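PDB 4UUC: ankyrin repeat and SOCS box protein 11 from Homo sapiens, which serves as the substrate-recognition component of a cullin-5-RING E3 ubiquitin ligase, which marks proteins such as BIK, DIRAS2 and RPN1 for proteasomal degradation. Local coordinates for residues Ser39-Ala44 and Ala71-Asn76; Gly81-Val86 and His114-Glu119. One frame throughout, in Å; residues are numbered along the deposited sequence.

Both contacts join neighbouring repeats of the ankyrin domain, but on different layers. Contact 1 packs the first helix of ANK 2, helix 40-46, beside the matching helix 73-80 of ANK 3. Contact 2 does the same for the second helices, 83-91 of ANK 3 and 115-123 of ANK 4. ANK 3 is therefore common to the two, and they meet inside it where Leu74 CD1 lies 3.9 Å from Val86 CG1. Contact 1 is buried and polar at its centre, with a histidine and an asparagine bonding across the repeats. Contact 2 is only partly buried and has no hydrogen bond across it, relying on sulfur, methyl and ring-face packing.

Contact 1 of 2, residues Ser39-Ala44 and Ala71-Asn76; sequences SSLHEA and ATPLFN
The imidazole of His42 reaches across to Ala71-Asn76 with its NE2 end, while the amide of Asn76 comes back the other way to the His42 backbone. With CG anti to the carbonyl carbon (chi1 -79°), the ring stands beside its own backbone N. There ND1 accepts from Ser39 N at 3.1 Å, with the donor close to the ring plane. In return Ser39 OG caps His42 N at 3.2 Å, completing a capping box. ND1 being an acceptor is consistent with a neutral ring carrying its proton on NE2. That N-H makes its stronger bond to Gly65 O and a weak, bent one to Ala71 O, 3.2 Å from NE2. The stretch Ser39-His42, SSLH, occupies the place of the ankyrin TPLH motif, which reads TPLF in the next repeat, where Thr72 OG1 caps Phe75 N. Pro73 of that second copy crosses the histidine obliquely, its CD 3.5 Å from NE2. Its CG meets Leu41 CD2 at 3.8 Å, those two side chains crossing at about a right angle. Asn76 turns its amide 63° from the imidazole and sends ND2 to His42 O, 3.0 Å away and nearly straight at 163°, arriving from above the carbonyl plane. The same ND2 rests near the ring edge, 3.7 Å from His42 CB. An alanine in place of His42 is likely to leave Gly65 O and Ser39 N without their ring partner and to open a gap beside Pro73.

Contact 2 of 2, residues Gly81-Val86 and His114-Glu119; sequences GSAACV and HRECME
The helix that holds Cys117 and Glu116 against Gly81 and Ala83 is tied in its first turn by Glu119 N to Arg115 O, 2.9 Å; no hydrogen bond crosses to the other segment. These are the second helices of two successive ankyrin repeats, ANK 3 and ANK 4, and they pack side by side from their N-terminal ends. Ser82 caps the first of them, its OG accepting from Cys85 N at 3.2 Å. Cys117 is the centre of the packing. Its sulfur sits anti to its own carbonyl carbon (chi1 -68°), which swings it into the angle between the turn and the helix opposite: SG lies 3.7 Å from Gly81 C and 3.8 Å from Val86 CG2. Toward the solvent side, Glu116 extends its chain alongside Ala83, whose methyl rests against the carboxylate carbon, CB to CD 3.6 Å. Ala83 and Val86 also touch Ile120, further along helix 115-123. Gly81, just past the end of helix 73-80, has positive phi, and a side chain there would collide with the imidazole of His114. That ring makes a weak hydrogen bond through NE2 to Cys79 O, while one of its faces receives Gly81 in a CH-pi contact, CA standing 3.4 Å from the ring centroid and 15° off the ring normal.

Contact 1 of 2, residues Ser39-Ala44 and Ala71-Asn76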
ATOM      1  N   SER A  39     -16.988 -10.371   4.562  1.00 18.71           N
ATOM      2  CA  SER A  39     -17.146 -10.991   5.874  1.00 16.63           C
ATOM      3  C   SER A  39     -17.001  -9.953   6.988  1.00 19.67           C
ATOM      4  O   SER A  39     -16.562  -8.830   6.750  1.00 17.84           O
ATOM      5  CB  SER A  39     -16.111 -12.096   6.071  1.00 21.45           C
ATOM      6  OG  SER A  39     -14.823 -11.549   6.326  1.00 19.80           O
ATOM      7  N   SER A  40     -17.356 -10.341   8.205  1.00 15.55           N
ATOM      8  CA  SER A  40     -17.164  -9.472   9.363  1.00 17.23           C
ATOM      9  C   SER A  40     -15.683  -9.145   9.560  1.00 17.22           C
ATOM     10  O   SER A  40     -15.333  -8.035   9.969  1.00 15.58           O
ATOM     11  CB  SER A  40     -17.737 -10.125  10.617  1.00 18.30           C
ATOM     12  OG  SER A  40     -19.150 -10.223  10.523  1.00 19.57           O
ATOM     13  N   LEU A  41     -14.813 -10.103   9.254  1.00 16.98           N
ATOM     14  CA  LEU A  41     -13.372  -9.870   9.361  1.00 20.68           C
ATOM     15  C   LEU A  41     -12.922  -8.773   8.401  1.00 20.36           C
ATOM     16  O   LEU A  41     -12.112  -7.919   8.767  1.00 14.87           O
ATOM     17  CB  LEU A  41     -12.587 -11.155   9.091  1.00 22.58           C
ATOM     18  CG  LEU A  41     -11.062 -11.016   9.175  1.00 16.95           C
ATOM     19  CD1 LEU A  41     -10.626 -10.553  10.565  1.00 14.74           C
ATOM     20  CD2 LEU A  41     -10.377 -12.321   8.809  1.00 19.55           C
ATOM     21  N   HIS A  42     -13.441  -8.797   7.172  1.00 17.28           N
ATOM     22  CA  HIS A  42     -13.166  -7.730   6.210  1.00 17.43           C
ATOM     23  C   HIS A  42     -13.496  -6.367   6.819  1.00 16.53           C
ATOM     24  O   HIS A  42     -12.702  -5.430   6.720  1.00 15.93           O
ATOM     25  CB  HIS A  42     -13.966  -7.916   4.913  1.00 16.94           C
ATOM     26  CG  HIS A  42     -13.388  -8.927   3.971  1.00 19.38           C
ATOM     27  ND1 HIS A  42     -14.057 -10.080   3.621  1.00 22.03           N
ATOM     28  CD2 HIS A  42     -12.219  -8.949   3.288  1.00 20.38           C
ATOM     29  CE1 HIS A  42     -13.322 -10.774   2.771  1.00 26.64           C
ATOM     30  NE2 HIS A  42     -12.201 -10.110   2.552  1.00 17.66           N
ATOM     31  N   GLU A  43     -14.659  -6.263   7.463  1.00 15.29           N
ATOM     32  CA  GLU A  43     -15.104  -4.983   8.006  1.00 15.17           C
ATOM     33  C   GLU A  43     -14.281  -4.552   9.225  1.00 14.95           C
ATOM     34  O   GLU A  43     -13.955  -3.372   9.359  1.00 17.01           O
ATOM     35  CB  GLU A  43     -16.593  -5.043   8.355  1.00 18.08           C
ATOM     36  CG  GLU A  43     -17.449  -5.433   7.149  1.00 18.94           C
ATOM     37  CD  GLU A  43     -18.737  -4.639   6.994  1.00 28.74           C
ATOM     38  OE1 GLU A  43     -18.794  -3.465   7.422  1.00 37.79           O
ATOM     39  OE2 GLU A  43     -19.703  -5.198   6.425  1.00 28.83           O
ATOM     40  N   ALA A  44     -13.934  -5.488  10.104  1.00 15.11           N
ATOM     41  CA  ALA A  44     -13.072  -5.158  11.242  1.00 13.72           C
ATOM     42  C   ALA A  44     -11.720  -4.632  10.763  1.00 15.44           C
ATOM     43  O   ALA A  44     -11.194  -3.663  11.302  1.00 15.48           O
ATOM     44  CB  ALA A  44     -12.867  -6.369  12.143  1.00 14.96           C
ATOM     45  N   ALA A  71     -10.642  -7.872  -2.677  1.00 17.77           N
ATOM     46  CA  ALA A  71     -10.071  -7.395  -1.421  1.00 21.58           C
ATOM     47  C   ALA A  71      -9.951  -8.530  -0.410  1.00 21.58           C
ATOM     48  O   ALA A  71     -10.872  -9.334  -0.245  1.00 22.84           O
ATOM     49  CB  ALA A  71     -10.915  -6.265  -0.852  1.00 22.38           C
ATOM     50  N   THR A  72      -8.800  -8.586   0.251  1.00 19.62           N
ATOM     51  CA  THR A  72      -8.560  -9.500   1.359  1.00 15.74           C
ATOM     52  C   THR A  72      -8.584  -8.716   2.671  1.00 18.83           C
ATOM     53  O   THR A  72      -8.522  -7.483   2.658  1.00 17.32           O
ATOM     54  CB  THR A  72      -7.210 -10.215   1.218  1.00 21.20           C
ATOM     55  OG1 THR A  72      -6.163  -9.238   1.149  1.00 18.79           O
ATOM     56  CG2 THR A  72      -7.181 -11.076  -0.044  1.00 22.53           C
ATOM     57  N   PRO A  73      -8.682  -9.421   3.810  1.00 18.54           N
ATOM     58  CA  PRO A  73      -8.586  -8.709   5.091  1.00 18.34           C
ATOM     59  C   PRO A  73      -7.290  -7.910   5.201  1.00 18.03           C
ATOM     60  O   PRO A  73      -7.303  -6.805   5.743  1.00 16.28           O
ATOM     61  CB  PRO A  73      -8.636  -9.836   6.124  1.00 18.00           C
ATOM     62  CG  PRO A  73      -9.431 -10.927   5.440  1.00 19.99           C
ATOM     63  CD  PRO A  73      -9.068 -10.835   3.986  1.00 23.22           C
ATOM     64  N   LEU A  74      -6.195  -8.452   4.671  1.00 17.48           N
ATOM     65  CA  LEU A  74      -4.903  -7.773   4.747  1.00 16.69           C
ATOM     66  C   LEU A  74      -4.915  -6.477   3.943  1.00 16.74           C
ATOM     67  O   LEU A  74      -4.380  -5.460   4.393  1.00 16.28           O
ATOM     68  CB  LEU A  74      -3.780  -8.689   4.261  1.00 18.23           C
ATOM     69  CG  LEU A  74      -2.354  -8.137   4.359  1.00 18.87           C
ATOM     70  CD1 LEU A  74      -1.987  -7.746   5.796  1.00 17.72           C
ATOM     71  CD2 LEU A  74      -1.369  -9.161   3.826  1.00 22.17           C
ATOM     72  N   PHE A  75      -5.516  -6.504   2.758  1.00 15.15           N
ATOM     73  CA  PHE A  75      -5.664  -5.284   1.976  1.00 15.79           C
ATOM     74  C   PHE A  75      -6.442  -4.239   2.776  1.00 14.82           C
ATOM     75  O   PHE A  75      -6.031  -3.085   2.868  1.00 14.96           O
ATOM     76  CB  PHE A  75      -6.359  -5.567   0.640  1.00 16.79           C
ATOM     77  CG  PHE A  75      -6.592  -4.337  -0.190  1.00 14.32           C
ATOM     78  CD1 PHE A  75      -5.599  -3.841  -1.018  1.00 19.40           C
ATOM     79  CD2 PHE A  75      -7.801  -3.670  -0.137  1.00 13.87           C
ATOM     80  CE1 PHE A  75      -5.812  -2.702  -1.774  1.00 16.52           C
ATOM     81  CE2 PHE A  75      -8.018  -2.536  -0.889  1.00 17.46           C
ATOM     82  CZ  PHE A  75      -7.027  -2.054  -1.710  1.00 16.52           C
ATOM     83  N   ASN A  76      -7.558  -4.651   3.371  1.00 15.04           N
ATOM     84  CA  ASN A  76      -8.374  -3.730   4.151  1.00 16.21           C
ATOM     85  C   ASN A  76      -7.594  -3.165   5.336  1.00 15.56           C
ATOM     86  O   ASN A  76      -7.708  -1.981   5.654  1.00 16.61           O
ATOM     87  CB  ASN A  76      -9.650  -4.425   4.630  1.00 17.19           C
ATOM     88  CG  ASN A  76     -10.670  -4.597   3.514  1.00 19.33           C
ATOM     89  OD1 ASN A  76     -10.407  -4.257   2.360  1.00 17.67           O
ATOM     90  ND2 ASN A  76     -11.839  -5.129   3.853  1.00 18.36           N
TER

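Contact 2 of 2, residues Gly81-Val86 and His114-Glu119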
ATOM      1  N   GLY A  81      -4.539   1.326   7.917  1.00 19.36           N
ATOM      2  CA  GLY A  81      -3.237   1.699   8.442  1.00 22.13           C
ATOM      3  C   GLY A  81      -2.973   1.160   9.839  1.00 27.63           C
ATOM      4  O   GLY A  81      -2.081   1.648  10.537  1.00 25.03           O
ATOM      5  N   SER A  82      -3.740   0.153  10.249  1.00 20.96           N
ATOM      6  CA  SER A  82      -3.519  -0.500  11.539  1.00 19.37           C
ATOM      7  C   SER A  82      -2.440  -1.580  11.463  1.00 21.20           C
ATOM      8  O   SER A  82      -2.685  -2.693  10.995  1.00 16.89           O
ATOM      9  CB  SER A  82      -4.812  -1.120  12.063  1.00 22.84           C
ATOM     10  OG  SER A  82      -4.556  -1.826  13.267  1.00 22.35           O
ATOM     11  N   ALA A  83      -1.244  -1.247  11.935  1.00 22.06           N
ATOM     12  CA  ALA A  83      -0.143  -2.200  11.959  1.00 17.27           C
ATOM     13  C   ALA A  83      -0.494  -3.410  12.819  1.00 15.47           C
ATOM     14  O   ALA A  83      -0.099  -4.534  12.514  1.00 18.66           O
ATOM     15  CB  ALA A  83       1.126  -1.531  12.481  1.00 21.05           C
ATOM     16  N   ALA A  84      -1.238  -3.172  13.894  1.00 19.36           N
ATOM     17  CA  ALA A  84      -1.662  -4.252  14.777  1.00 20.47           C
ATOM     18  C   ALA A  84      -2.516  -5.264  14.011  1.00 20.73           C
ATOM     19  O   ALA A  84      -2.345  -6.473  14.169  1.00 18.88           O
ATOM     20  CB  ALA A  84      -2.426  -3.695  15.968  1.00 23.47           C
ATOM     21  N   CYS A  85      -3.429  -4.767  13.179  1.00 23.18           N
ATOM     22  CA  CYS A  85      -4.255  -5.637  12.343  1.00 21.66           C
ATOM     23  C   CYS A  85      -3.402  -6.426  11.356  1.00 19.24           C
ATOM     24  O   CYS A  85      -3.592  -7.631  11.182  1.00 18.83           O
ATOM     25  CB  CYS A  85      -5.305  -4.827  11.578  1.00 22.96           C
ATOM     26  SG  CYS A  85      -6.813  -4.472  12.516  1.00 26.15           S
ATOM     27  N   VAL A  86      -2.467  -5.743  10.705  1.00 18.94           N
ATOM     28  CA  VAL A  86      -1.575  -6.396   9.758  1.00 18.24           C
ATOM     29  C   VAL A  86      -0.840  -7.542  10.451  1.00 19.63           C
ATOM     30  O   VAL A  86      -0.773  -8.651   9.926  1.00 20.53           O
ATOM     31  CB  VAL A  86      -0.562  -5.395   9.151  1.00 17.73           C
ATOM     32  CG1 VAL A  86       0.493  -6.120   8.322  1.00 21.25           C
ATOM     33  CG2 VAL A  86      -1.289  -4.348   8.309  1.00 18.96           C
ATOM     34  N   HIS A 114       1.139   4.741   4.900  1.00 17.93           N
ATOM     35  CA  HIS A 114       1.210   3.877   6.075  1.00 18.07           C
ATOM     36  C   HIS A 114       2.548   3.140   6.119  1.00 18.56           C
ATOM     37  O   HIS A 114       2.638   1.952   5.799  1.00 18.17           O
ATOM     38  CB  HIS A 114       0.053   2.880   6.075  1.00 21.21           C
ATOM     39  CG  HIS A 114      -1.297   3.521   6.151  1.00 18.61           C
ATOM     40  ND1 HIS A 114      -1.534   4.688   6.844  1.00 20.93           N
ATOM     41  CD2 HIS A 114      -2.489   3.151   5.622  1.00 15.54           C
ATOM     42  CE1 HIS A 114      -2.811   5.012   6.736  1.00 18.97           C
ATOM     43  NE2 HIS A 114      -3.411   4.096   5.998  1.00 22.18           N
ATOM     44  N   ARG A 115       3.584   3.852   6.538  1.00 21.40           N
ATOM     45  CA  ARG A 115       4.944   3.351   6.436  1.00 20.32           C
ATOM     46  C   ARG A 115       5.191   2.095   7.270  1.00 16.64           C
ATOM     47  O   ARG A 115       5.897   1.189   6.823  1.00 19.05           O
ATOM     48  CB  ARG A 115       5.936   4.436   6.852  1.00 22.77           C
ATOM     49  CG  ARG A 115       7.390   4.031   6.673  1.00 27.58           C
ATOM     50  CD  ARG A 115       8.334   5.081   7.235  1.00 28.26           C
ATOM     51  NE  ARG A 115       7.868   5.588   8.521  1.00 38.22           N
ATOM     52  CZ  ARG A 115       7.843   4.877   9.644  1.00 40.95           C
ATOM     53  NH1 ARG A 115       8.262   3.619   9.653  1.00 45.42           N
ATOM     54  NH2 ARG A 115       7.393   5.426  10.762  1.00 47.72           N
ATOM     55  N   GLU A 116       4.643   2.040   8.481  1.00 19.05           N
ATOM     56  CA  GLU A 116       4.865   0.875   9.334  1.00 20.48           C
ATOM     57  C   GLU A 116       4.257  -0.386   8.708  1.00 20.80           C
ATOM     58  O   GLU A 116       4.883  -1.448   8.712  1.00 19.42           O
ATOM     59  CB  GLU A 116       4.293   1.089  10.740  1.00 22.42           C
ATOM     60  CG  GLU A 116       4.544  -0.105  11.663  1.00 24.59           C
ATOM     61  CD  GLU A 116       4.234   0.171  13.125  1.00 34.08           C
ATOM     62  OE1 GLU A 116       3.684   1.249  13.438  1.00 31.89           O
ATOM     63  OE2 GLU A 116       4.547  -0.702  13.965  1.00 33.46           O
ATOM     64  N   CYS A 117       3.040  -0.271   8.181  1.00 19.64           N
ATOM     65  CA  CYS A 117       2.410  -1.390   7.488  1.00 21.19           C
ATOM     66  C   CYS A 117       3.277  -1.859   6.313  1.00 20.27           C
ATOM     67  O   CYS A 117       3.443  -3.059   6.093  1.00 18.15           O
ATOM     68  CB  CYS A 117       1.010  -0.998   7.007  1.00 18.99           C
ATOM     69  SG  CYS A 117      -0.180  -0.744   8.352  1.00 22.44           S
ATOM     70  N   MET A 118       3.831  -0.906   5.570  1.00 18.73           N
ATOM     71  CA  MET A 118       4.746  -1.212   4.471  1.00 17.43           C
ATOM     72  C   MET A 118       5.941  -2.031   4.963  1.00 17.46           C
ATOM     73  O   MET A 118       6.277  -3.066   4.385  1.00 16.31           O
ATOM     74  CB  MET A 118       5.227   0.085   3.812  1.00 19.02           C
ATOM     75  CG  MET A 118       6.122  -0.093   2.590  1.00 17.16           C
ATOM     76  SD  MET A 118       6.982   1.436   2.126  1.00 21.39           S
ATOM     77  CE  MET A 118       8.184   1.561   3.450  1.00 25.01           C
ATOM     78  N   GLU A 119       6.570  -1.573   6.041  1.00 23.52           N
ATOM     79  CA  GLU A 119       7.765  -2.230   6.560  1.00 20.68           C
ATOM     80  C   GLU A 119       7.475  -3.643   7.046  1.00 21.95           C
ATOM     81  O   GLU A 119       8.278  -4.548   6.833  1.00 22.78           O
ATOM     82  CB  GLU A 119       8.376  -1.402   7.690  1.00 23.86           C
ATOM     83  CG  GLU A 119       8.980  -0.095   7.211  1.00 25.32           C
ATOM     84  CD  GLU A 119       9.749   0.628   8.299  1.00 40.52           C
ATOM     85  OE1 GLU A 119      10.526  -0.033   9.020  1.00 49.20           O
ATOM     86  OE2 GLU A 119       9.583   1.858   8.426  1.00 29.92           O
TER